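Local coordinates for protein transcription termination factor FttA (Methanosarcina mazei, PDB 2XR1) that probably terminates transcription genome-wide by zinc-dependent cleavage of nascent RNA at the polymerase exit channel and degrades the released RNA from its 5' end, at residues Arg273-Val277 and Thr304-Pro310; Ala337-Phe341 and Ala367-Arg373. One frame throughout, in Å; residues are numbered along the deposited sequence.

Contact 1 of 2, residues Arg273-Val277 and Thr304-Pro310; sequences RDLMV and TLKHTIP
Arg273 turns its CG opposite the backbone N (chi1 -155°) and then folds at chi2 and chi3, which sets the CG-CD part of the chain against Leu305 and Thr308 and brings the guanidinium round to Pro310. A bend at the far end of Met276 (chi3 76°) leaves its methyl CE facing Thr308. The aliphatic part of Arg273 does most of the touching: CD meets Leu305 CD1 at 3.3 Å, the two side chains crossing at about a right angle, while CG lies 3.4 Å from Thr308 CG2. Beyond them, Pro310 CD sits over one face of the guanidinium, 4.2 Å from Arg273 NH1. Arg273 NE also makes a salt bridge, with a weak hydrogen bond, to Asp274 OD1 at 3.4 Å, within the same helix. One turn along, Val277 CG2 packs on Leu305 CD1 at 3.9 Å. Met276 and Thr308 approach end to end, with CE 3.8 Å from OG1. This is the beta-alpha-beta crossover of a metallo-beta-lactamase domain: strand 266-268 leads through helices 270-290 and 299-306 into the parallel edge strand 308-310. Residues 273-277 accordingly run at 146° to that strand, on one face of the sheet. No hydrogen bond joins the two segments. Within 304-310, the hydroxyl of Thr308 turns back on the helix: OG1 donates to Thr304 O at 2.6 Å, approaching from above the carbonyl plane. Thr304 OG1 in turn bonds to Met300 O in the preceding helical turn. Leu305 also packs on Phe154 and Met155 of helix 146-157, and Arg162 of helix 159-173 bonds to the carbonyls of Lys306 and Thr308.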
ATOM      1  N   ARG B 273      10.362  16.533  22.090  1.00 32.57           N
ATOM      2  CA  ARG B 273      11.724  16.346  21.688  1.00 34.47           C
ATOM      3  C   ARG B 273      12.538  15.893  22.888  1.00 35.58           C
ATOM      4  O   ARG B 273      13.243  14.892  22.839  1.00 36.38           O
ATOM      5  CB  ARG B 273      12.252  17.665  21.184  1.00 35.52           C
ATOM      6  CG  ARG B 273      13.387  17.516  20.232  1.00 38.24           C
ATOM      7  CD  ARG B 273      14.671  17.876  20.829  1.00 40.94           C
ATOM      8  NE  ARG B 273      14.757  19.237  21.337  1.00 44.64           N
ATOM      9  CZ  ARG B 273      15.406  20.243  20.734  1.00 49.93           C
ATOM     10  NH1 ARG B 273      15.976  20.100  19.521  1.00 51.65           N
ATOM     11  NH2 ARG B 273      15.481  21.429  21.338  1.00 50.92           N
ATOM     12  N   ASP B 274      12.403  16.630  23.980  1.00 35.54           N
ATOM     13  CA  ASP B 274      13.198  16.350  25.178  1.00 36.98           C
ATOM     14  C   ASP B 274      12.878  14.984  25.800  1.00 36.04           C
ATOM     15  O   ASP B 274      13.805  14.247  26.206  1.00 36.72           O
ATOM     16  CB  ASP B 274      12.982  17.461  26.192  1.00 38.20           C
ATOM     17  CG  ASP B 274      13.534  18.817  25.715  1.00 41.40           C
ATOM     18  OD1 ASP B 274      14.316  18.857  24.721  1.00 43.77           O
ATOM     19  OD2 ASP B 274      13.204  19.854  26.360  1.00 44.93           O
ATOM     20  N   LEU B 275      11.575  14.634  25.841  1.00 33.44           N
ATOM     21  CA  LEU B 275      11.130  13.380  26.424  1.00 32.36           C
ATOM     22  C   LEU B 275      11.592  12.227  25.567  1.00 32.75           C
ATOM     23  O   LEU B 275      12.092  11.250  26.092  1.00 34.49           O
ATOM     24  CB  LEU B 275       9.623  13.362  26.605  1.00 30.52           C
ATOM     25  CG  LEU B 275       9.105  14.361  27.643  1.00 29.24           C
ATOM     26  CD1 LEU B 275       7.589  14.667  27.528  1.00 20.96           C
ATOM     27  CD2 LEU B 275       9.535  13.882  29.003  1.00 27.40           C
ATOM     28  N   MET B 276      11.474  12.368  24.255  1.00 31.97           N
ATOM     29  CA  MET B 276      11.844  11.341  23.307  1.00 32.54           C
ATOM     30  C   MET B 276      13.314  10.934  23.487  1.00 34.99           C
ATOM     31  O   MET B 276      13.652   9.747  23.482  1.00 36.29           O
ATOM     32  CB  MET B 276      11.634  11.868  21.892  1.00 31.57           C
ATOM     33  CG  MET B 276      12.280  11.025  20.789  1.00 34.64           C
ATOM     34  SD  MET B 276      11.602  11.495  19.156  1.00 41.47           S
ATOM     35  CE  MET B 276      12.463  13.049  18.841  1.00 36.37           C
ATOM     36  N   VAL B 277      14.199  11.918  23.629  1.00 35.47           N
ATOM     37  CA  VAL B 277      15.606  11.605  23.847  1.00 37.24           C
ATOM     38  C   VAL B 277      15.787  10.843  25.169  1.00 37.87           C
ATOM     39  O   VAL B 277      16.516   9.846  25.244  1.00 38.66           O
ATOM     40  CB  VAL B 277      16.487  12.895  23.804  1.00 38.57           C
ATOM     41  CG1 VAL B 277      17.865  12.680  24.447  1.00 39.48           C
ATOM     42  CG2 VAL B 277      16.637  13.347  22.344  1.00 37.80           C
ATOM     43  N   THR B 304      18.996  11.089  15.301  1.00 38.66           N
ATOM     44  CA  THR B 304      17.611  11.488  15.275  1.00 36.18           C
ATOM     45  C   THR B 304      17.442  12.903  15.823  1.00 36.39           C
ATOM     46  O   THR B 304      16.576  13.660  15.331  1.00 35.46           O
ATOM     47  CB  THR B 304      16.746  10.576  16.154  1.00 35.43           C
ATOM     48  OG1 THR B 304      16.815   9.246  15.650  1.00 36.43           O
ATOM     49  CG2 THR B 304      15.308  11.025  16.198  1.00 30.62           C
ATOM     50  N   LEU B 305      18.208  13.242  16.865  1.00 36.88           N
ATOM     51  CA  LEU B 305      18.080  14.555  17.477  1.00 36.57           C
ATOM     52  C   LEU B 305      18.606  15.640  16.528  1.00 38.04           C
ATOM     53  O   LEU B 305      18.049  16.718  16.461  1.00 37.36           O
ATOM     54  CB  LEU B 305      18.814  14.587  18.820  1.00 37.74           C
ATOM     55  CG  LEU B 305      18.891  15.878  19.625  1.00 36.67           C
ATOM     56  CD1 LEU B 305      17.514  16.373  19.999  1.00 29.86           C
ATOM     57  CD2 LEU B 305      19.749  15.636  20.877  1.00 37.78           C
ATOM     58  N   LYS B 306      19.682  15.353  15.796  1.00 40.23           N
ATOM     59  CA  LYS B 306      20.232  16.295  14.809  1.00 41.09           C
ATOM     60  C   LYS B 306      19.234  16.557  13.708  1.00 39.15           C
ATOM     61  O   LYS B 306      19.311  17.564  13.011  1.00 39.74           O
ATOM     62  CB  LYS B 306      21.496  15.739  14.153  1.00 43.58           C
ATOM     63  CG  LYS B 306      22.703  15.914  14.973  1.00 48.06           C
ATOM     64  CD  LYS B 306      23.985  15.545  14.222  1.00 53.33           C
ATOM     65  CE  LYS B 306      24.308  14.048  14.316  1.00 55.36           C
ATOM     66  NZ  LYS B 306      25.744  13.794  14.261  1.00 57.89           N
ATOM     67  N   HIS B 307      18.299  15.633  13.526  1.00 37.05           N
ATOM     68  CA  HIS B 307      17.269  15.808  12.516  1.00 34.95           C
ATOM     69  C   HIS B 307      15.950  16.208  13.102  1.00 32.91           C
ATOM     70  O   HIS B 307      14.968  16.269  12.375  1.00 32.40           O
ATOM     71  CB  HIS B 307      17.107  14.502  11.714  1.00 34.84           C
ATOM     72  CG  HIS B 307      18.275  14.190  10.840  1.00 35.27           C
ATOM     73  ND1 HIS B 307      19.477  13.750  11.343  1.00 34.89           N
ATOM     74  CD2 HIS B 307      18.431  14.269   9.498  1.00 36.32           C
ATOM     75  CE1 HIS B 307      20.336  13.583  10.345  1.00 39.69           C
ATOM     76  NE2 HIS B 307      19.721  13.877   9.211  1.00 40.92           N
ATOM     77  N   THR B 308      15.871  16.472  14.394  1.00 32.56           N
ATOM     78  CA  THR B 308      14.590  16.848  14.941  1.00 31.71           C
ATOM     79  C   THR B 308      14.360  18.364  14.826  1.00 31.83           C
ATOM     80  O   THR B 308      15.225  19.170  15.194  1.00 32.21           O
ATOM     81  CB  THR B 308      14.431  16.425  16.405  1.00 31.94           C
ATOM     82  OG1 THR B 308      14.671  15.021  16.527  1.00 35.49           O
ATOM     83  CG2 THR B 308      13.011  16.717  16.912  1.00 30.84           C
ATOM     84  N   ILE B 309      13.163  18.729  14.354  1.00 30.75           N
ATOM     85  CA  ILE B 309      12.751  20.127  14.244  1.00 31.28           C
ATOM     86  C   ILE B 309      11.490  20.403  15.064  1.00 30.13           C
ATOM     87  O   ILE B 309      10.394  20.036  14.691  1.00 29.82           O
ATOM     88  CB  ILE B 309      12.528  20.511  12.777  1.00 31.66           C
ATOM     89  CG1 ILE B 309      13.762  20.154  11.931  1.00 32.53           C
ATOM     90  CG2 ILE B 309      12.220  21.972  12.682  1.00 31.11           C
ATOM     91  CD1 ILE B 309      13.511  20.207  10.439  1.00 32.83           C
ATOM     92  N   PRO B 310      11.638  21.022  16.215  1.00 31.69           N
ATOM     93  CA  PRO B 310      10.441  21.229  17.029  1.00 30.37           C
ATOM     94  C   PRO B 310       9.549  22.286  16.479  1.00 30.05           C
ATOM     95  O   PRO B 310      10.053  23.248  15.969  1.00 31.74           O
ATOM     96  CB  PRO B 310      10.998  21.731  18.352  1.00 32.12           C
ATOM     97  CG  PRO B 310      12.404  22.294  18.015  1.00 34.52           C
ATOM     98  CD  PRO B 310      12.894  21.400  16.922  1.00 33.85           C
TER

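Contact 2 of 2, residues Ala337-Phe341 and Ala367-Arg373; sequences AISHF and AVNKFPR
Ile338 and His340, alternate residues on one face of their strand, reach across to the loop 367-373. The buried apolar part is well packed: Ile338 CD1 lies 3.9 Å from Ala367 CB, with Val368 O also beside it, and its CG2 branch meets Phe371 CZ at 4.1 Å, the two side chains crossing at about a right angle. With chi1 at -180°, the His340 ring swings clear of its own backbone N toward the loop and passes Phe371 in the reverse direction. The ring planes are 21° apart but slid so far, with centroids separated by 5.6 Å, that they barely overlap. The imidazole donates from NE2 to Arg373 O at 2.8 Å, with the acceptor in the ring plane, which fixes the ring's rotation. Beyond this bond the contact opens to solvent: Pro372 and Arg373 are exposed, and the Arg373 side chain leads away to a salt bridge with Glu375. In this metallo-beta-lactamase domain the loop between strands 348-352 and 376-380 runs alongside strand 337-343, over one sheet face, the Ala367 side chain about 7 Å from that of zinc ligand His332; Tyr592 of helix 586-594 packs against Ile338, Ala367 and Phe371.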
ATOM      1  N   ALA B 337       0.430  16.045  20.786  1.00 22.84           N
ATOM      2  CA  ALA B 337      -0.160  16.870  19.749  1.00 23.84           C
ATOM      3  C   ALA B 337      -1.186  16.099  18.977  1.00 23.55           C
ATOM      4  O   ALA B 337      -1.180  14.894  18.916  1.00 23.83           O
ATOM      5  CB  ALA B 337       0.896  17.442  18.824  1.00 23.62           C
ATOM      6  N   ILE B 338      -2.117  16.848  18.468  1.00 24.63           N
ATOM      7  CA  ILE B 338      -3.038  16.424  17.451  1.00 25.14           C
ATOM      8  C   ILE B 338      -2.457  17.013  16.164  1.00 24.54           C
ATOM      9  O   ILE B 338      -2.071  18.156  16.097  1.00 25.76           O
ATOM     10  CB  ILE B 338      -4.450  17.009  17.762  1.00 26.15           C
ATOM     11  CG1 ILE B 338      -5.090  16.169  18.872  1.00 28.02           C
ATOM     12  CG2 ILE B 338      -5.292  16.992  16.523  1.00 25.98           C
ATOM     13  CD1 ILE B 338      -6.280  16.784  19.391  1.00 32.01           C
ATOM     14  N   SER B 339      -2.420  16.236  15.123  1.00 24.37           N
ATOM     15  CA  SER B 339      -1.724  16.634  13.935  1.00 24.12           C
ATOM     16  C   SER B 339      -2.699  16.912  12.826  1.00 23.50           C
ATOM     17  O   SER B 339      -3.371  16.017  12.386  1.00 24.25           O
ATOM     18  CB  SER B 339      -0.773  15.528  13.588  1.00 23.73           C
ATOM     19  OG  SER B 339       0.124  15.411  14.699  1.00 25.28           O
ATOM     20  N   HIS B 340      -2.797  18.162  12.422  1.00 22.66           N
ATOM     21  CA  HIS B 340      -3.622  18.540  11.301  1.00 23.22           C
ATOM     22  C   HIS B 340      -2.780  18.735  10.018  1.00 23.51           C
ATOM     23  O   HIS B 340      -1.813  19.511  10.007  1.00 24.00           O
ATOM     24  CB  HIS B 340      -4.366  19.835  11.663  1.00 23.85           C
ATOM     25  CG  HIS B 340      -5.265  20.347  10.596  1.00 23.64           C
ATOM     26  ND1 HIS B 340      -4.821  21.161   9.582  1.00 24.84           N
ATOM     27  CD2 HIS B 340      -6.589  20.173  10.388  1.00 25.43           C
ATOM     28  CE1 HIS B 340      -5.832  21.448   8.782  1.00 27.95           C
ATOM     29  NE2 HIS B 340      -6.917  20.854   9.243  1.00 26.29           N
ATOM     30  N   PHE B 341      -3.157  18.050   8.954  1.00 23.01           N
ATOM     31  CA  PHE B 341      -2.472  18.134   7.674  1.00 24.02           C
ATOM     32  C   PHE B 341      -3.372  18.709   6.615  1.00 25.42           C
ATOM     33  O   PHE B 341      -4.433  18.133   6.306  1.00 25.57           O
ATOM     34  CB  PHE B 341      -2.070  16.762   7.204  1.00 23.14           C
ATOM     35  CG  PHE B 341      -1.053  16.109   8.058  1.00 23.46           C
ATOM     36  CD1 PHE B 341       0.288  16.296   7.817  1.00 24.47           C
ATOM     37  CD2 PHE B 341      -1.421  15.289   9.095  1.00 23.23           C
ATOM     38  CE1 PHE B 341       1.214  15.662   8.554  1.00 23.63           C
ATOM     39  CE2 PHE B 341      -0.466  14.659   9.865  1.00 22.00           C
ATOM     40  CZ  PHE B 341       0.835  14.859   9.591  1.00 23.14           C
ATOM     41  N   ALA B 367      -8.097  18.032  24.665  1.00 27.77           N
ATOM     42  CA  ALA B 367      -7.726  17.844  23.294  1.00 26.15           C
ATOM     43  C   ALA B 367      -8.520  18.840  22.461  1.00 26.23           C
ATOM     44  O   ALA B 367      -9.665  19.167  22.812  1.00 28.91           O
ATOM     45  CB  ALA B 367      -8.030  16.383  22.880  1.00 24.12           C
ATOM     46  N   VAL B 368      -7.930  19.317  21.375  1.00 25.22           N
ATOM     47  CA  VAL B 368      -8.569  20.282  20.482  1.00 25.54           C
ATOM     48  C   VAL B 368      -9.300  19.543  19.353  1.00 25.52           C
ATOM     49  O   VAL B 368      -8.774  18.612  18.737  1.00 24.32           O
ATOM     50  CB  VAL B 368      -7.527  21.316  19.885  1.00 26.00           C
ATOM     51  CG1 VAL B 368      -8.054  21.979  18.559  1.00 24.23           C
ATOM     52  CG2 VAL B 368      -7.148  22.312  20.924  1.00 22.36           C
ATOM     53  N   ASN B 369     -10.524  19.968  19.078  1.00 27.31           N
ATOM     54  CA  ASN B 369     -11.277  19.474  17.933  1.00 27.11           C
ATOM     55  C   ASN B 369     -11.939  20.575  17.088  1.00 29.06           C
ATOM     56  O   ASN B 369     -12.949  20.329  16.459  1.00 30.97           O
ATOM     57  CB  ASN B 369     -12.279  18.428  18.391  1.00 26.74           C
ATOM     58  CG  ASN B 369     -13.335  18.969  19.286  1.00 28.35           C
ATOM     59  OD1 ASN B 369     -13.311  20.153  19.722  1.00 24.02           O
ATOM     60  ND2 ASN B 369     -14.329  18.090  19.583  1.00 29.22           N
ATOM     61  N   LYS B 370     -11.360  21.778  17.066  1.00 30.77           N
ATOM     62  CA  LYS B 370     -11.819  22.909  16.219  1.00 32.65           C
ATOM     63  C   LYS B 370     -10.706  23.153  15.212  1.00 31.57           C
ATOM     64  O   LYS B 370      -9.563  23.253  15.603  1.00 30.91           O
ATOM     65  CB  LYS B 370     -11.978  24.149  17.061  1.00 34.26           C
ATOM     66  CG  LYS B 370     -13.103  25.072  16.647  1.00 39.57           C
ATOM     67  N   PHE B 371     -11.002  23.160  13.927  1.00 31.46           N
ATOM     68  CA  PHE B 371      -9.950  23.345  12.914  1.00 31.28           C
ATOM     69  C   PHE B 371     -10.548  24.140  11.783  1.00 32.55           C
ATOM     70  O   PHE B 371     -11.732  24.159  11.642  1.00 33.89           O
ATOM     71  CB  PHE B 371      -9.402  22.010  12.357  1.00 29.80           C
ATOM     72  CG  PHE B 371      -9.141  20.962  13.391  1.00 27.55           C
ATOM     73  CD1 PHE B 371      -7.977  20.954  14.092  1.00 26.91           C
ATOM     74  CD2 PHE B 371     -10.071  19.958  13.634  1.00 28.17           C
ATOM     75  CE1 PHE B 371      -7.716  19.949  15.043  1.00 26.69           C
ATOM     76  CE2 PHE B 371      -9.844  18.989  14.562  1.00 27.12           C
ATOM     77  CZ  PHE B 371      -8.646  18.974  15.284  1.00 25.69           C
ATOM     78  N   PRO B 372      -9.734  24.806  10.966  1.00 33.42           N
ATOM     79  CA  PRO B 372     -10.407  25.563   9.908  1.00 35.32           C
ATOM     80  C   PRO B 372     -11.197  24.652   8.999  1.00 35.19           C
ATOM     81  O   PRO B 372     -12.301  25.044   8.620  1.00 35.95           O
ATOM     82  CB  PRO B 372      -9.250  26.242   9.150  1.00 35.69           C
ATOM     83  CG  PRO B 372      -8.129  26.286  10.144  1.00 34.06           C
ATOM     84  CD  PRO B 372      -8.280  25.024  10.956  1.00 32.95           C
ATOM     85  N   ARG B 373     -10.618  23.459   8.698  1.00 33.49           N
ATOM     86  CA  ARG B 373     -11.257  22.406   7.926  1.00 33.62           C
ATOM     87  C   ARG B 373     -10.762  21.006   8.325  1.00 32.19           C
ATOM     88  O   ARG B 373      -9.632  20.839   8.783  1.00 32.37           O
ATOM     89  CB  ARG B 373     -11.049  22.664   6.437  1.00 35.36           C
ATOM     90  CG  ARG B 373     -12.136  23.576   5.826  1.00 39.90           C
ATOM     91  CD  ARG B 373     -12.137  23.631   4.288  1.00 45.63           C
ATOM     92  NE  ARG B 373     -11.805  22.349   3.631  1.00 47.33           N
ATOM     93  CZ  ARG B 373     -11.459  22.232   2.343  1.00 49.48           C
ATOM     94  NH1 ARG B 373     -11.429  23.302   1.545  1.00 50.12           N
ATOM     95  NH2 ARG B 373     -11.142  21.029   1.844  1.00 49.12           N
TER

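Overall arrangement
Contacts 1 and 2 follow one another in the chain, the first closing before the second opens, and both belong to the metallo-beta-lactamase part of the protein. Their centres are 22 Å apart and their nearest atoms about 10 Å apart, without touching. Each belongs to a different sheet of the αβ/βα sandwich: contact 1 includes edge strand 308-310 of one, contact 2 the inner strand 337-343 of the other. The side chains of Met276 in contact 1 and Ile338 in contact 2 each lie about 12 Å from a bound zinc ion. Each contact thus packs elements of its own half of the fold that carries the nuclease centre, without touching the metals.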